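Local coordinates for pili retraction protein PilT (PDB 5FL3) that probably uses ATP binding and hydrolysis to help drive the retraction of type IV pili, as a member of the secretion ATPase family, at residues R277-A282 / L347-S352; L335-L340 / L358-A363; S236-L241 / I247-D252; D26-A31 / T36-G41. One frame throughout, in Å; residues are numbered along the deposited sequence.

Interaction 1 of 4, residues R277-A282 / L347-S352. With ADP (adenosine-5'-diphosphate), chain B.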
loop_
_atom_site.group_PDB
_atom_site.type_symbol
_atom_site.label_atom_id
_atom_site.label_comp_id
_atom_site.label_asym_id
_atom_site.label_seq_id
_atom_site.Cartn_x
_atom_site.Cartn_y
_atom_site.Cartn_z
ATOM N N ARG A 277 -0.513 7.325 -7.352
ATOM C CA ARG A 277 -0.033 6.744 -8.591
ATOM C C ARG A 277 1.480 6.947 -8.589
ATOM O O ARG A 277 1.947 7.998 -8.188
ATOM C CB ARG A 277 -0.710 7.410 -9.796
ATOM C CG ARG A 277 -0.662 6.641 -11.093
ATOM C CD ARG A 277 -1.965 5.852 -11.323
ATOM N NE ARG A 277 -3.181 6.519 -10.822
ATOM C CZ ARG A 277 -3.867 7.474 -11.461
ATOM N NH1 ARG A 277 -3.460 7.949 -12.641
ATOM N NH2 ARG A 277 -4.966 7.975 -10.901
ATOM N N LEU A 278 2.240 5.929 -8.981
ATOM C CA LEU A 278 3.695 6.056 -9.080
ATOM C C LEU A 278 4.128 6.190 -10.534
ATOM O O LEU A 278 3.994 5.241 -11.307
ATOM C CB LEU A 278 4.396 4.854 -8.452
ATOM C CG LEU A 278 4.417 4.859 -6.934
ATOM C CD1 LEU A 278 5.020 3.578 -6.399
ATOM C CD2 LEU A 278 5.209 6.061 -6.485
ATOM N N LEU A 279 4.644 7.364 -10.901
ATOM C CA LEU A 279 5.021 7.648 -12.288
ATOM C C LEU A 279 6.524 7.613 -12.460
ATOM O O LEU A 279 7.264 7.973 -11.531
ATOM C CB LEU A 279 4.500 9.010 -12.736
ATOM C CG LEU A 279 3.002 9.288 -12.607
ATOM C CD1 LEU A 279 2.631 10.388 -13.578
ATOM C CD2 LEU A 279 2.177 8.064 -12.868
ATOM N N PRO A 280 6.989 7.185 -13.650
ATOM C CA PRO A 280 8.440 7.157 -13.865
ATOM C C PRO A 280 9.003 8.565 -13.752
ATOM O O PRO A 280 8.414 9.514 -14.285
ATOM C CB PRO A 280 8.594 6.589 -15.282
ATOM C CG PRO A 280 7.250 6.755 -15.921
ATOM C CD PRO A 280 6.226 6.751 -14.834
ATOM N N LYS A 281 10.105 8.692 -13.020
ATOM C CA LYS A 281 10.790 9.957 -12.846
ATOM C C LYS A 281 11.367 10.436 -14.199
ATOM O O LYS A 281 11.803 9.626 -15.027
ATOM C CB LYS A 281 11.886 9.815 -11.781
ATOM C CG LYS A 281 11.719 10.772 -10.618
ATOM C CD LYS A 281 13.034 11.097 -9.917
ATOM C CE LYS A 281 13.463 9.978 -8.988
ATOM N NZ LYS A 281 14.812 10.230 -8.395
ATOM N N ALA A 282 11.344 11.751 -14.423
ATOM C CA ALA A 282 11.754 12.335 -15.701
ATOM C C ALA A 282 13.226 12.073 -16.022
ATOM O O ALA A 282 13.548 11.669 -17.144
ATOM C CB ALA A 282 11.470 13.833 -15.716
ATOM N N LEU A 347 0.482 13.391 -19.080
ATOM C CA LEU A 347 -0.786 13.396 -19.818
ATOM C C LEU A 347 -1.478 12.044 -19.809
ATOM O O LEU A 347 -2.705 11.976 -19.835
ATOM C CB LEU A 347 -0.579 13.842 -21.266
ATOM C CG LEU A 347 -0.740 15.339 -21.540
ATOM C CD1 LEU A 347 0.023 15.706 -22.790
ATOM C CD2 LEU A 347 -2.212 15.724 -21.668
ATOM N N SER A 348 -0.706 10.964 -19.778
ATOM C CA SER A 348 -1.312 9.639 -19.757
ATOM C C SER A 348 -1.894 9.341 -18.370
ATOM O O SER A 348 -2.835 8.548 -18.237
ATOM C CB SER A 348 -0.295 8.569 -20.153
ATOM O OG SER A 348 0.629 8.344 -19.106
ATOM N N ALA A 349 -1.337 9.998 -17.352
ATOM C CA ALA A 349 -1.774 9.833 -15.965
ATOM C C ALA A 349 -2.969 10.713 -15.604
ATOM O O ALA A 349 -3.693 10.413 -14.655
ATOM C CB ALA A 349 -0.623 10.124 -15.016
ATOM N N ALA A 350 -3.168 11.794 -16.357
ATOM C CA ALA A 350 -4.138 12.825 -15.994
ATOM C C ALA A 350 -5.584 12.318 -15.977
ATOM O O ALA A 350 -6.012 11.618 -16.895
ATOM C CB ALA A 350 -4.008 14.010 -16.937
ATOM N N THR A 351 -6.318 12.680 -14.922
ATOM C CA THR A 351 -7.728 12.311 -14.763
ATOM C C THR A 351 -8.541 12.710 -15.994
ATOM O O THR A 351 -9.346 11.926 -16.505
ATOM C CB THR A 351 -8.340 12.960 -13.503
ATOM O OG1 THR A 351 -7.778 12.355 -12.331
ATOM C CG2 THR A 351 -9.858 12.785 -13.475
ATOM N N SER A 352 -8.329 13.931 -16.466
ATOM C CA SER A 352 -8.768 14.291 -17.808
ATOM C C SER A 352 -7.649 15.068 -18.497
ATOM O O SER A 352 -7.382 16.223 -18.149
ATOM C CB SER A 352 -10.064 15.108 -17.777
ATOM O OG SER A 352 -9.796 16.483 -17.948
HETATM P PB ADP B . 1.155 -1.070 -3.088
HETATM O O1B ADP B . 1.224 -2.357 -3.898
HETATM O O2B ADP B . 0.227 -0.026 -3.671
HETATM O O3B ADP B . 0.964 -1.272 -1.602
HETATM P PA ADP B . 3.953 -0.686 -2.375
HETATM O O1A ADP B . 4.121 -2.193 -2.272
HETATM O O2A ADP B . 4.069 0.203 -1.141
HETATM O O3A ADP B . 2.606 -0.379 -3.227
HETATM O "O5'" ADP B . 5.033 -0.113 -3.424
HETATM C "C5'" ADP B . 5.507 -0.852 -4.552
HETATM C "C4'" ADP B . 6.927 -0.356 -4.840
HETATM O "O4'" ADP B . 6.930 1.068 -4.982
HETATM C "C3'" ADP B . 7.903 -0.704 -3.725
HETATM O "O3'" ADP B . 9.026 -1.326 -4.351
HETATM C "C2'" ADP B . 8.275 0.626 -3.074
HETATM O "O2'" ADP B . 9.667 0.728 -2.761
HETATM C "C1'" ADP B . 7.905 1.673 -4.116
HETATM N N9 ADP B . 7.345 2.919 -3.510
HETATM C C8 ADP B . 6.434 2.971 -2.512
HETATM N N7 ADP B . 6.111 4.251 -2.186
HETATM C C5 ADP B . 6.838 5.058 -2.990
HETATM C C6 ADP B . 6.987 6.522 -3.177
HETATM N N6 ADP B . 6.266 7.374 -2.415
HETATM N N1 ADP B . 7.856 6.958 -4.141
HETATM C C2 ADP B . 8.569 6.103 -4.906
HETATM N N3 ADP B . 8.480 4.761 -4.791
HETATM C C4 ADP B . 7.652 4.183 -3.868
#

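Interaction 2 of 4, residues L335-L340 / L358-A363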
loop_
_atom_site.group_PDB
_atom_site.type_symbol
_atom_site.label_atom_id
_atom_site.label_comp_id
_atom_site.label_asym_id
_atom_site.label_seq_id
_atom_site.Cartn_x
_atom_site.Cartn_y
_atom_site.Cartn_z
ATOM N N LEU A 335 4.157 18.548 -10.793
ATOM C CA LEU A 335 5.258 17.612 -11.024
ATOM C C LEU A 335 5.905 17.854 -12.386
ATOM O O LEU A 335 7.133 17.815 -12.510
ATOM C CB LEU A 335 4.777 16.151 -10.906
ATOM C CG LEU A 335 4.523 15.667 -9.468
ATOM C CD1 LEU A 335 3.628 14.437 -9.435
ATOM C CD2 LEU A 335 5.844 15.406 -8.731
ATOM N N TYR A 336 5.072 18.098 -13.400
ATOM C CA TYR A 336 5.563 18.390 -14.744
ATOM C C TYR A 336 6.383 19.681 -14.785
ATOM O O TYR A 336 7.543 19.648 -15.211
ATOM C CB TYR A 336 4.425 18.491 -15.754
ATOM C CG TYR A 336 4.943 18.857 -17.116
ATOM C CD1 TYR A 336 5.792 17.997 -17.799
ATOM C CD2 TYR A 336 4.629 20.075 -17.706
ATOM C CE1 TYR A 336 6.294 18.320 -19.040
ATOM C CE2 TYR A 336 5.123 20.408 -18.958
ATOM C CZ TYR A 336 5.960 19.525 -19.621
ATOM O OH TYR A 336 6.476 19.836 -20.868
ATOM N N THR A 337 5.806 20.801 -14.340
ATOM C CA THR A 337 6.532 22.073 -14.379
ATOM C C THR A 337 7.842 21.994 -13.621
ATOM O O THR A 337 8.815 22.655 -14.006
ATOM C CB THR A 337 5.748 23.255 -13.792
ATOM O OG1 THR A 337 5.784 23.185 -12.360
ATOM C CG2 THR A 337 4.321 23.301 -14.315
ATOM N N GLU A 338 7.879 21.188 -12.561
ATOM C CA GLU A 338 9.101 21.024 -11.766
ATOM C C GLU A 338 10.060 20.037 -12.371
ATOM O O GLU A 338 11.129 19.793 -11.824
ATOM C CB GLU A 338 8.769 20.578 -10.360
ATOM C CG GLU A 338 8.294 21.699 -9.493
ATOM C CD GLU A 338 8.154 21.264 -8.066
ATOM O OE1 GLU A 338 7.180 20.532 -7.775
ATOM O OE2 GLU A 338 9.028 21.641 -7.248
ATOM N N GLY A 339 9.667 19.445 -13.486
ATOM C CA GLY A 339 10.564 18.579 -14.225
ATOM C C GLY A 339 10.815 17.243 -13.560
ATOM O O GLY A 339 11.891 16.670 -13.712
ATOM N N LEU A 340 9.818 16.738 -12.834
ATOM C CA LEU A 340 9.928 15.428 -12.193
ATOM C C LEU A 340 9.276 14.327 -13.045
ATOM O O LEU A 340 9.590 13.144 -12.896
ATOM C CB LEU A 340 9.313 15.474 -10.798
ATOM C CG LEU A 340 10.136 16.252 -9.760
ATOM C CD1 LEU A 340 9.330 16.508 -8.478
ATOM C CD2 LEU A 340 11.425 15.512 -9.444
ATOM N N LEU A 358 -5.172 22.865 -19.953
ATOM C CA LEU A 358 -5.769 24.086 -19.431
ATOM C C LEU A 358 -5.031 24.530 -18.176
ATOM O O LEU A 358 -4.374 25.573 -18.157
ATOM C CB LEU A 358 -7.251 23.880 -19.116
ATOM C CG LEU A 358 -8.186 23.691 -20.303
ATOM C CD1 LEU A 358 -9.627 23.584 -19.827
ATOM C CD2 LEU A 358 -8.018 24.839 -21.278
ATOM N N LEU A 359 -5.140 23.708 -17.140
ATOM C CA LEU A 359 -4.479 23.943 -15.864
ATOM C C LEU A 359 -2.986 24.256 -16.010
ATOM O O LEU A 359 -2.455 25.126 -15.312
ATOM C CB LEU A 359 -4.665 22.721 -14.967
ATOM C CG LEU A 359 -5.192 22.953 -13.556
ATOM C CD1 LEU A 359 -6.652 23.377 -13.586
ATOM C CD2 LEU A 359 -5.023 21.698 -12.729
ATOM N N LEU A 360 -2.320 23.547 -16.920
ATOM C CA LEU A 360 -0.886 23.729 -17.149
ATOM C C LEU A 360 -0.573 25.109 -17.696
ATOM O O LEU A 360 0.329 25.784 -17.196
ATOM C CB LEU A 360 -0.344 22.664 -18.107
ATOM C CG LEU A 360 1.110 22.852 -18.545
ATOM C CD1 LEU A 360 2.042 22.913 -17.349
ATOM C CD2 LEU A 360 1.533 21.743 -19.490
ATOM N N THR A 361 -1.328 25.530 -18.714
ATOM C CA THR A 361 -1.076 26.803 -19.405
ATOM C C THR A 361 -0.976 27.972 -18.424
ATOM O O THR A 361 -0.334 28.992 -18.713
ATOM C CB THR A 361 -2.174 27.124 -20.457
ATOM O OG1 THR A 361 -3.472 26.957 -19.873
ATOM C CG2 THR A 361 -2.041 26.221 -21.677
ATOM N N LYS A 362 -1.590 27.802 -17.255
ATOM C CA LYS A 362 -1.535 28.797 -16.198
ATOM C C LYS A 362 -0.280 28.653 -15.340
ATOM O O LYS A 362 -0.321 28.838 -14.124
ATOM C CB LYS A 362 -2.783 28.685 -15.348
ATOM C CG LYS A 362 -4.015 28.480 -16.194
ATOM C CD LYS A 362 -5.172 27.970 -15.362
ATOM C CE LYS A 362 -6.436 28.786 -15.611
ATOM N NZ LYS A 362 -7.578 28.320 -14.775
ATOM N N ALA A 363 0.835 28.331 -15.992
ATOM C CA ALA A 363 2.137 28.256 -15.339
ATOM C C ALA A 363 3.244 28.272 -16.388
ATOM O O ALA A 363 3.078 27.727 -17.479
ATOM C CB ALA A 363 2.235 27.009 -14.477
#

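Interaction 3 of 4, residues S236-L241 / I247-D252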
loop_
_atom_site.group_PDB
_atom_site.type_symbol
_atom_site.label_atom_id
_atom_site.label_comp_id
_atom_site.label_asym_id
_atom_site.label_seq_id
_atom_site.Cartn_x
_atom_site.Cartn_y
_atom_site.Cartn_z
ATOM N N SER A 236 -6.922 2.110 6.061
ATOM C CA SER A 236 -7.149 1.044 5.097
ATOM C C SER A 236 -6.888 1.508 3.679
ATOM O O SER A 236 -6.548 2.668 3.433
ATOM C CB SER A 236 -8.568 0.489 5.204
ATOM O OG SER A 236 -8.628 -0.803 4.641
ATOM N N THR A 237 -7.032 0.574 2.751
ATOM C CA THR A 237 -6.780 0.833 1.338
ATOM C C THR A 237 -7.899 0.318 0.475
ATOM O O THR A 237 -8.594 -0.624 0.829
ATOM C CB THR A 237 -5.498 0.159 0.854
ATOM O OG1 THR A 237 -5.740 -1.250 0.723
ATOM C CG2 THR A 237 -4.368 0.398 1.848
ATOM N N LEU A 238 -8.051 0.932 -0.686
ATOM C CA LEU A 238 -8.952 0.420 -1.701
ATOM C C LEU A 238 -8.172 0.519 -3.028
ATOM O O LEU A 238 -7.130 1.167 -3.084
ATOM C CB LEU A 238 -10.269 1.210 -1.693
ATOM C CG LEU A 238 -11.575 0.637 -2.256
ATOM C CD1 LEU A 238 -11.974 -0.683 -1.608
ATOM C CD2 LEU A 238 -12.693 1.651 -2.103
ATOM N N HIS A 239 -8.659 -0.134 -4.077
ATOM C CA HIS A 239 -7.971 -0.196 -5.366
ATOM C C HIS A 239 -8.245 1.002 -6.267
ATOM O O HIS A 239 -7.664 1.120 -7.351
ATOM C CB HIS A 239 -8.418 -1.441 -6.094
ATOM C CG HIS A 239 -9.906 -1.509 -6.259
ATOM N ND1 HIS A 239 -10.749 -1.918 -5.242
ATOM C CD2 HIS A 239 -10.708 -1.168 -7.297
ATOM C CE1 HIS A 239 -11.999 -1.856 -5.661
ATOM N NE2 HIS A 239 -12.003 -1.404 -6.904
ATOM N N THR A 240 -9.142 1.874 -5.816
ATOM C CA THR A 240 -9.692 2.948 -6.640
ATOM C C THR A 240 -8.751 4.119 -6.918
ATOM O O THR A 240 -7.909 4.465 -6.095
ATOM C CB THR A 240 -10.950 3.492 -5.997
ATOM O OG1 THR A 240 -10.707 3.645 -4.597
ATOM C CG2 THR A 240 -12.084 2.511 -6.204
ATOM N N LEU A 241 -8.941 4.744 -8.075
ATOM C CA LEU A 241 -7.941 5.630 -8.677
ATOM C C LEU A 241 -7.895 7.010 -8.045
ATOM O O LEU A 241 -6.823 7.620 -7.975
ATOM C CB LEU A 241 -8.187 5.779 -10.185
ATOM C CG LEU A 241 -8.061 4.563 -11.104
ATOM C CD1 LEU A 241 -6.747 3.837 -10.825
ATOM C CD2 LEU A 241 -9.298 3.613 -11.011
ATOM N N ILE A 247 -14.976 7.001 -3.047
ATOM C CA ILE A 247 -16.242 7.249 -2.388
ATOM C C ILE A 247 -17.348 6.391 -2.974
ATOM O O ILE A 247 -18.066 5.706 -2.240
ATOM C CB ILE A 247 -16.616 8.723 -2.488
ATOM C CG1 ILE A 247 -15.690 9.548 -1.584
ATOM C CG2 ILE A 247 -18.057 8.910 -2.131
ATOM C CD1 ILE A 247 -15.811 11.036 -1.725
ATOM N N ASN A 248 -17.458 6.388 -4.302
ATOM C CA ASN A 248 -18.517 5.633 -4.964
ATOM C C ASN A 248 -18.338 4.147 -4.803
ATOM O O ASN A 248 -19.316 3.404 -4.686
ATOM C CB ASN A 248 -18.582 5.985 -6.442
ATOM C CG ASN A 248 -19.139 7.358 -6.670
ATOM O OD1 ASN A 248 -20.079 7.770 -5.991
ATOM N ND2 ASN A 248 -18.547 8.098 -7.605
ATOM N N ARG A 249 -17.087 3.713 -4.780
ATOM C CA ARG A 249 -16.823 2.286 -4.648
ATOM C C ARG A 249 -17.271 1.726 -3.296
ATOM O O ARG A 249 -17.907 0.673 -3.248
ATOM C CB ARG A 249 -15.347 1.994 -4.854
ATOM C CG ARG A 249 -15.088 0.530 -5.076
ATOM C CD ARG A 249 -16.030 -0.010 -6.146
ATOM N NE ARG A 249 -16.032 -1.467 -6.172
ATOM C CZ ARG A 249 -16.844 -2.228 -5.447
ATOM N NH1 ARG A 249 -17.728 -1.669 -4.635
ATOM N NH2 ARG A 249 -16.768 -3.551 -5.538
ATOM N N ILE A 250 -16.922 2.428 -2.215
ATOM C CA ILE A 250 -17.415 2.124 -0.881
ATOM C C ILE A 250 -18.935 2.004 -0.799
ATOM O O ILE A 250 -19.451 1.067 -0.193
ATOM C CB ILE A 250 -16.960 3.195 0.129
ATOM C CG1 ILE A 250 -15.479 3.024 0.417
ATOM C CG2 ILE A 250 -17.778 3.119 1.420
ATOM C CD1 ILE A 250 -14.796 4.289 0.622
ATOM N N ILE A 251 -19.644 2.958 -1.396
ATOM C CA ILE A 251 -21.104 2.927 -1.394
ATOM C C ILE A 251 -21.627 1.760 -2.241
ATOM O O ILE A 251 -22.547 1.050 -1.822
ATOM C CB ILE A 251 -21.709 4.242 -1.917
ATOM C CG1 ILE A 251 -21.360 5.387 -0.974
ATOM C CG2 ILE A 251 -23.221 4.110 -2.066
ATOM C CD1 ILE A 251 -21.427 6.753 -1.619
ATOM N N ASP A 252 -21.023 1.541 -3.410
ATOM C CA ASP A 252 -21.440 0.451 -4.284
ATOM C C ASP A 252 -21.195 -0.931 -3.684
ATOM O O ASP A 252 -21.575 -1.933 -4.278
ATOM C CB ASP A 252 -20.742 0.549 -5.649
ATOM C CG ASP A 252 -21.324 1.653 -6.529
ATOM O OD1 ASP A 252 -22.320 2.308 -6.132
ATOM O OD2 ASP A 252 -20.794 1.863 -7.628
#

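Interaction 4 of 4, residues D26-A31 / T36-G41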
loop_
_atom_site.group_PDB
_atom_site.type_symbol
_atom_site.label_atom_id
_atom_site.label_comp_id
_atom_site.label_asym_id
_atom_site.label_seq_id
_atom_site.Cartn_x
_atom_site.Cartn_y
_atom_site.Cartn_z
ATOM N N ASP A 26 11.506 -7.696 -5.022
ATOM C CA ASP A 26 11.089 -9.055 -5.356
ATOM C C ASP A 26 12.179 -9.751 -6.153
ATOM O O ASP A 26 12.804 -9.142 -7.039
ATOM C CB ASP A 26 9.781 -9.054 -6.165
ATOM C CG ASP A 26 8.643 -8.325 -5.458
ATOM O OD1 ASP A 26 8.479 -7.094 -5.655
ATOM O OD2 ASP A 26 7.902 -8.998 -4.711
ATOM N N ILE A 27 12.405 -11.018 -5.828
ATOM C CA ILE A 27 13.358 -11.845 -6.548
ATOM C C ILE A 27 12.656 -13.033 -7.211
ATOM O O ILE A 27 11.973 -13.829 -6.553
ATOM C CB ILE A 27 14.477 -12.359 -5.613
ATOM C CG1 ILE A 27 15.247 -11.185 -4.998
ATOM C CG2 ILE A 27 15.424 -13.291 -6.363
ATOM C CD1 ILE A 27 16.016 -11.566 -3.773
ATOM N N HIS A 28 12.821 -13.128 -8.524
ATOM C CA HIS A 28 12.267 -14.225 -9.296
ATOM C C HIS A 28 13.360 -15.197 -9.752
ATOM O O HIS A 28 14.292 -14.815 -10.458
ATOM C CB HIS A 28 11.503 -13.673 -10.497
ATOM C CG HIS A 28 10.245 -12.944 -10.122
ATOM N ND1 HIS A 28 10.252 -11.724 -9.481
ATOM C CD2 HIS A 28 8.942 -13.279 -10.277
ATOM C CE1 HIS A 28 9.011 -11.328 -9.273
ATOM N NE2 HIS A 28 8.197 -12.250 -9.755
ATOM N N LEU A 29 13.239 -16.450 -9.323
ATOM C CA LEU A 29 14.135 -17.542 -9.719
ATOM C C LEU A 29 13.356 -18.627 -10.491
ATOM O O LEU A 29 12.675 -19.476 -9.895
ATOM C CB LEU A 29 14.827 -18.125 -8.478
ATOM C CG LEU A 29 15.655 -17.062 -7.735
ATOM C CD1 LEU A 29 16.411 -17.601 -6.533
ATOM C CD2 LEU A 29 16.619 -16.374 -8.709
ATOM N N GLN A 30 13.447 -18.572 -11.819
ATOM C CA GLN A 30 12.661 -19.429 -12.695
ATOM C C GLN A 30 13.535 -20.086 -13.761
ATOM O O GLN A 30 14.372 -19.420 -14.369
ATOM C CB GLN A 30 11.549 -18.630 -13.379
ATOM C CG GLN A 30 10.534 -17.994 -12.469
ATOM C CD GLN A 30 9.644 -19.011 -11.760
ATOM O OE1 GLN A 30 9.742 -20.215 -11.993
ATOM N NE2 GLN A 30 8.773 -18.525 -10.889
ATOM N N ALA A 31 13.317 -21.373 -14.013
ATOM C CA ALA A 31 14.088 -22.088 -15.028
ATOM C C ALA A 31 13.933 -21.456 -16.415
ATOM O O ALA A 31 12.819 -21.142 -16.853
ATOM C CB ALA A 31 13.686 -23.574 -15.069
ATOM N N THR A 36 16.169 -12.785 -11.760
ATOM C CA THR A 36 15.500 -11.563 -12.185
ATOM C C THR A 36 14.989 -10.804 -10.975
ATOM O O THR A 36 14.406 -11.391 -10.055
ATOM C CB THR A 36 14.341 -11.877 -13.145
ATOM O OG1 THR A 36 14.873 -12.438 -14.360
ATOM C CG2 THR A 36 13.498 -10.614 -13.453
ATOM N N VAL A 37 15.222 -9.499 -10.947
ATOM C CA VAL A 37 14.766 -8.755 -9.798
ATOM C C VAL A 37 13.720 -7.742 -10.215
ATOM O O VAL A 37 13.701 -7.264 -11.356
ATOM C CB VAL A 37 15.925 -8.044 -9.073
ATOM C CG1 VAL A 37 16.962 -9.061 -8.594
ATOM C CG2 VAL A 37 16.550 -7.014 -9.985
ATOM N N ARG A 38 12.831 -7.448 -9.280
ATOM C CA ARG A 38 11.934 -6.326 -9.420
ATOM C C ARG A 38 12.519 -5.149 -8.625
ATOM O O ARG A 38 12.682 -5.240 -7.403
ATOM C CB ARG A 38 10.547 -6.731 -8.940
ATOM C CG ARG A 38 9.573 -5.623 -8.786
ATOM C CD ARG A 38 8.171 -6.181 -8.761
ATOM N NE ARG A 38 7.530 -5.904 -10.031
ATOM C CZ ARG A 38 6.967 -6.800 -10.826
ATOM N NH1 ARG A 38 6.907 -8.082 -10.502
ATOM N NH2 ARG A 38 6.439 -6.380 -11.952
ATOM N N ILE A 39 12.884 -4.076 -9.335
ATOM C CA ILE A 39 13.386 -2.831 -8.735
ATOM C C ILE A 39 12.580 -1.651 -9.241
ATOM O O ILE A 39 12.331 -1.548 -10.440
ATOM C CB ILE A 39 14.871 -2.555 -9.072
ATOM C CG1 ILE A 39 15.774 -3.673 -8.557
ATOM C CG2 ILE A 39 15.310 -1.218 -8.501
ATOM C CD1 ILE A 39 17.195 -3.626 -9.141
ATOM N N ASP A 40 12.188 -0.760 -8.333
ATOM C CA ASP A 40 11.309 0.372 -8.658
ATOM C C ASP A 40 10.133 -0.045 -9.543
ATOM O O ASP A 40 9.788 0.665 -10.489
ATOM C CB ASP A 40 12.096 1.504 -9.346
ATOM C CG ASP A 40 13.199 2.078 -8.461
ATOM O OD1 ASP A 40 12.985 2.168 -7.227
ATOM O OD2 ASP A 40 14.285 2.416 -9.002
ATOM N N GLY A 41 9.539 -1.199 -9.244
ATOM C CA GLY A 41 8.342 -1.665 -9.925
ATOM C C GLY A 41 8.626 -2.464 -11.176
ATOM O O GLY A 41 7.741 -3.143 -11.689
#

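Interaction 1 of 4, residues R277-A282 / L347-S352
Chi1 of -161° sets CG of Arg-277 opposite the backbone N, and bends at chi2 and chi3 then turn the guanidinium toward the carbonyl of Ala-349, in helix 343-349. On Leu-279, two residues along the strand, CG lies anti to the carbonyl carbon (chi1 -55°), which directs CD1 at the methyl group of the same alanine. One small residue is thus met twice, by a polar group at its oxygen and by an apolar group at its CB.

The polar link is a hydrogen bond of 3.2 Å from Arg-277 NH1 to Ala-349 O. The oxygen sits at the edge of the guanidinium, close to its plane, and NH1 lies in the carbonyl plane on a lone pair; the N-H...O angle of 140° is bent. NH2 of Arg-277 reaches weakly to Leu-241 O, while the side chain of Phe-328 touches Arg-277. With an alanine here, the Ala-349 carbonyl would probably lose this donor and a gap would open beside Phe-328. Leu-279 completes the contact with CD1 at 3.6 Å from Ala-349 CB, and Leu-332 of helix 328-337 packs on it too; the short methyl of Ala-349 lets the helix end come close to Leu-279.

Leu-278, between the two, points to the other face of the strand. Its CD1 lies 3.5 Å from ADP O4' and its CD2 3.6 Å from ADP N1, van der Waals contact of the leucine methyls with the ribose and the adenine. The strand therefore carries C-terminal helices on one face and lines the nucleotide pocket with the other, in the mixed sheet of a P-loop ATPase domain.

Interaction 2 of 4, residues L335-L340 / L358-A363
Leu-360 meets Tyr-336 and Thr-337 near the C-terminal ends of two helices, 353-361 and 328-337, and the contact is closest around its two methyl groups. CD1 lies 3.9 Å from Tyr-336 CD2, at the edge of the ring and near its plane, while CD2 stands 3.9 Å from Tyr-336 CE2. The two methyls thus lie along the CD2-CE2 edge of the tyrosine, CD1 near the ring plane and CD2 off it, and the two side chains cross at about a right angle. With CG of Tyr-336 opposite its backbone N (chi1 177°), the ring swings out to the helix that carries Leu-360. A leucine suits this place because its fork lays both methyls along the ring edge, and CD1 also reaches Thr-337: it is 3.8 Å from Thr-337 CG2, the two side chains sliding past each other in opposite directions. Val-333, one turn back in helix 328-337, also packs on Leu-360, which is buried.

Toward the end of the chain the contact thins out. Thr-337 CG2 comes no closer than 4.3 Å to Ala-363 CB, and both residues are exposed, so a short threonine and a shorter alanine mark the solvent side. The threonine offers a methyl to the apolar neighbours. No hydrogen bond crosses between the segments, which leaves the association to van der Waals contact.

Beyond Tyr-336 and Thr-337 the helix stops at Gly-339, whose positive phi is easily reached by a residue without a side chain. Leu-340 N bonds to Leu-335 O at 2.9 Å and Gly-339 N to Tyr-336 O at 2.7 Å. The helix pair therefore finishes, on one member, in a Schellman motif.

Interaction 3 of 4, residues S236-L241 / I247-D252
Apolar contacts dominate between Leu-238, Thr-240 and the helix residues Arg-249 and Ile-250. Leu-238 CD2 touches Arg-249 CB at 3.8 Å, the side chains crossing at about a right angle, and Ile-250 CG1 at 4.0 Å. The leucine's chi1 of -158° sends its branch away from its own backbone N, across to the helix. Thr-240 adds its CG2, 3.6 Å from Arg-249 CB. Toward these neighbours Arg-249 presents only its aliphatic CB and CG, which fill the space between leucine and threonine.

The ring of His-239 comes second, against the arginine stem, with CE1 at 3.9 Å from Arg-249 CG. Ring and guanidinium are steeply inclined, their planes 78° apart, and no hydrogen bond joins the two segments.

Polar ends find partners outside. Thr-240 OG1 is hydrogen-bonded to Thr-246 OG1, and Arg-249 makes a cation-pi contact with Phe-253.

His-239 lies about 6 Å, side chain to side chain, from Lys-146 of the P-loop, and the sequence here is consistent with the His box of secretion ATPases. The chemistry implies that helix 243-251 meets the end of strand 233-238 and the residues after it mainly through hydrocarbon contact, while arginine and threonine spend their polar ends on other neighbours.

Interaction 4 of 4, residues D26-A31 / T36-G41
Asp-26 O receives two groups of the facing strand: the amide of Arg-38, at 2.8 Å from its N and almost straight (175°), and a CA-H...O contact from Val-37 CA at 3.4 Å. The pair belongs to a beta hairpin, antiparallel strands 26-30 and 36-39 in the N-terminal six-stranded sheet. His-28 and Thr-36 form the next hydrogen-bonded pair, with His-28 N 2.8 Å from Thr-36 O and Thr-36 N 3.1 Å from His-28 O.

Between them Ile-27 and Val-37, a non-hydrogen-bonded pair, face Met-19 of helix 11-21; branched apolar residues suit that buried face. Asp-26, His-28, Thr-36 and Arg-38 occupy the other. There Asp-26 and Arg-38 run side by side, and Asp-26 OD1 lies 3.3 Å from Arg-38 CD, a contact with the aliphatic stem and not a salt bridge. Arg-38 is extended as far as a bend at chi3, which directs its head to the turn that follows its strand. A leucine in its place would probably leave Gly-41 O without its side-chain donors and the turn freer to move. That oxygen accepts NH2 of Arg-38 weakly and NE at 3.2 Å, lying near the guanidinium plane although NE stands well above the carbonyl plane.

In the fold
Interactions 1 and 2 adjoin, with centres about 12 Å apart: Ala-282 N lies 2.7 Å from Leu-340 O, a probable hydrogen bond, so the loop just after strand 270-280 is tied to the loop leaving helix 328-337. Interaction 3 reaches the same sheet as interaction 1, and the two touch where Arg-277 NH2 approaches Leu-241 O at 3.5 Å. Leu-278 of interaction 1 touches ADP, the side chain of His-239 in interaction 3 is about 9 Å from it, and that of Asp-26 in interaction 4 about 6 Å. Interaction 4 belongs to the other sheet, its centre about 30 Å from that of interaction 3. Interaction 2 lies away from the nucleotide site.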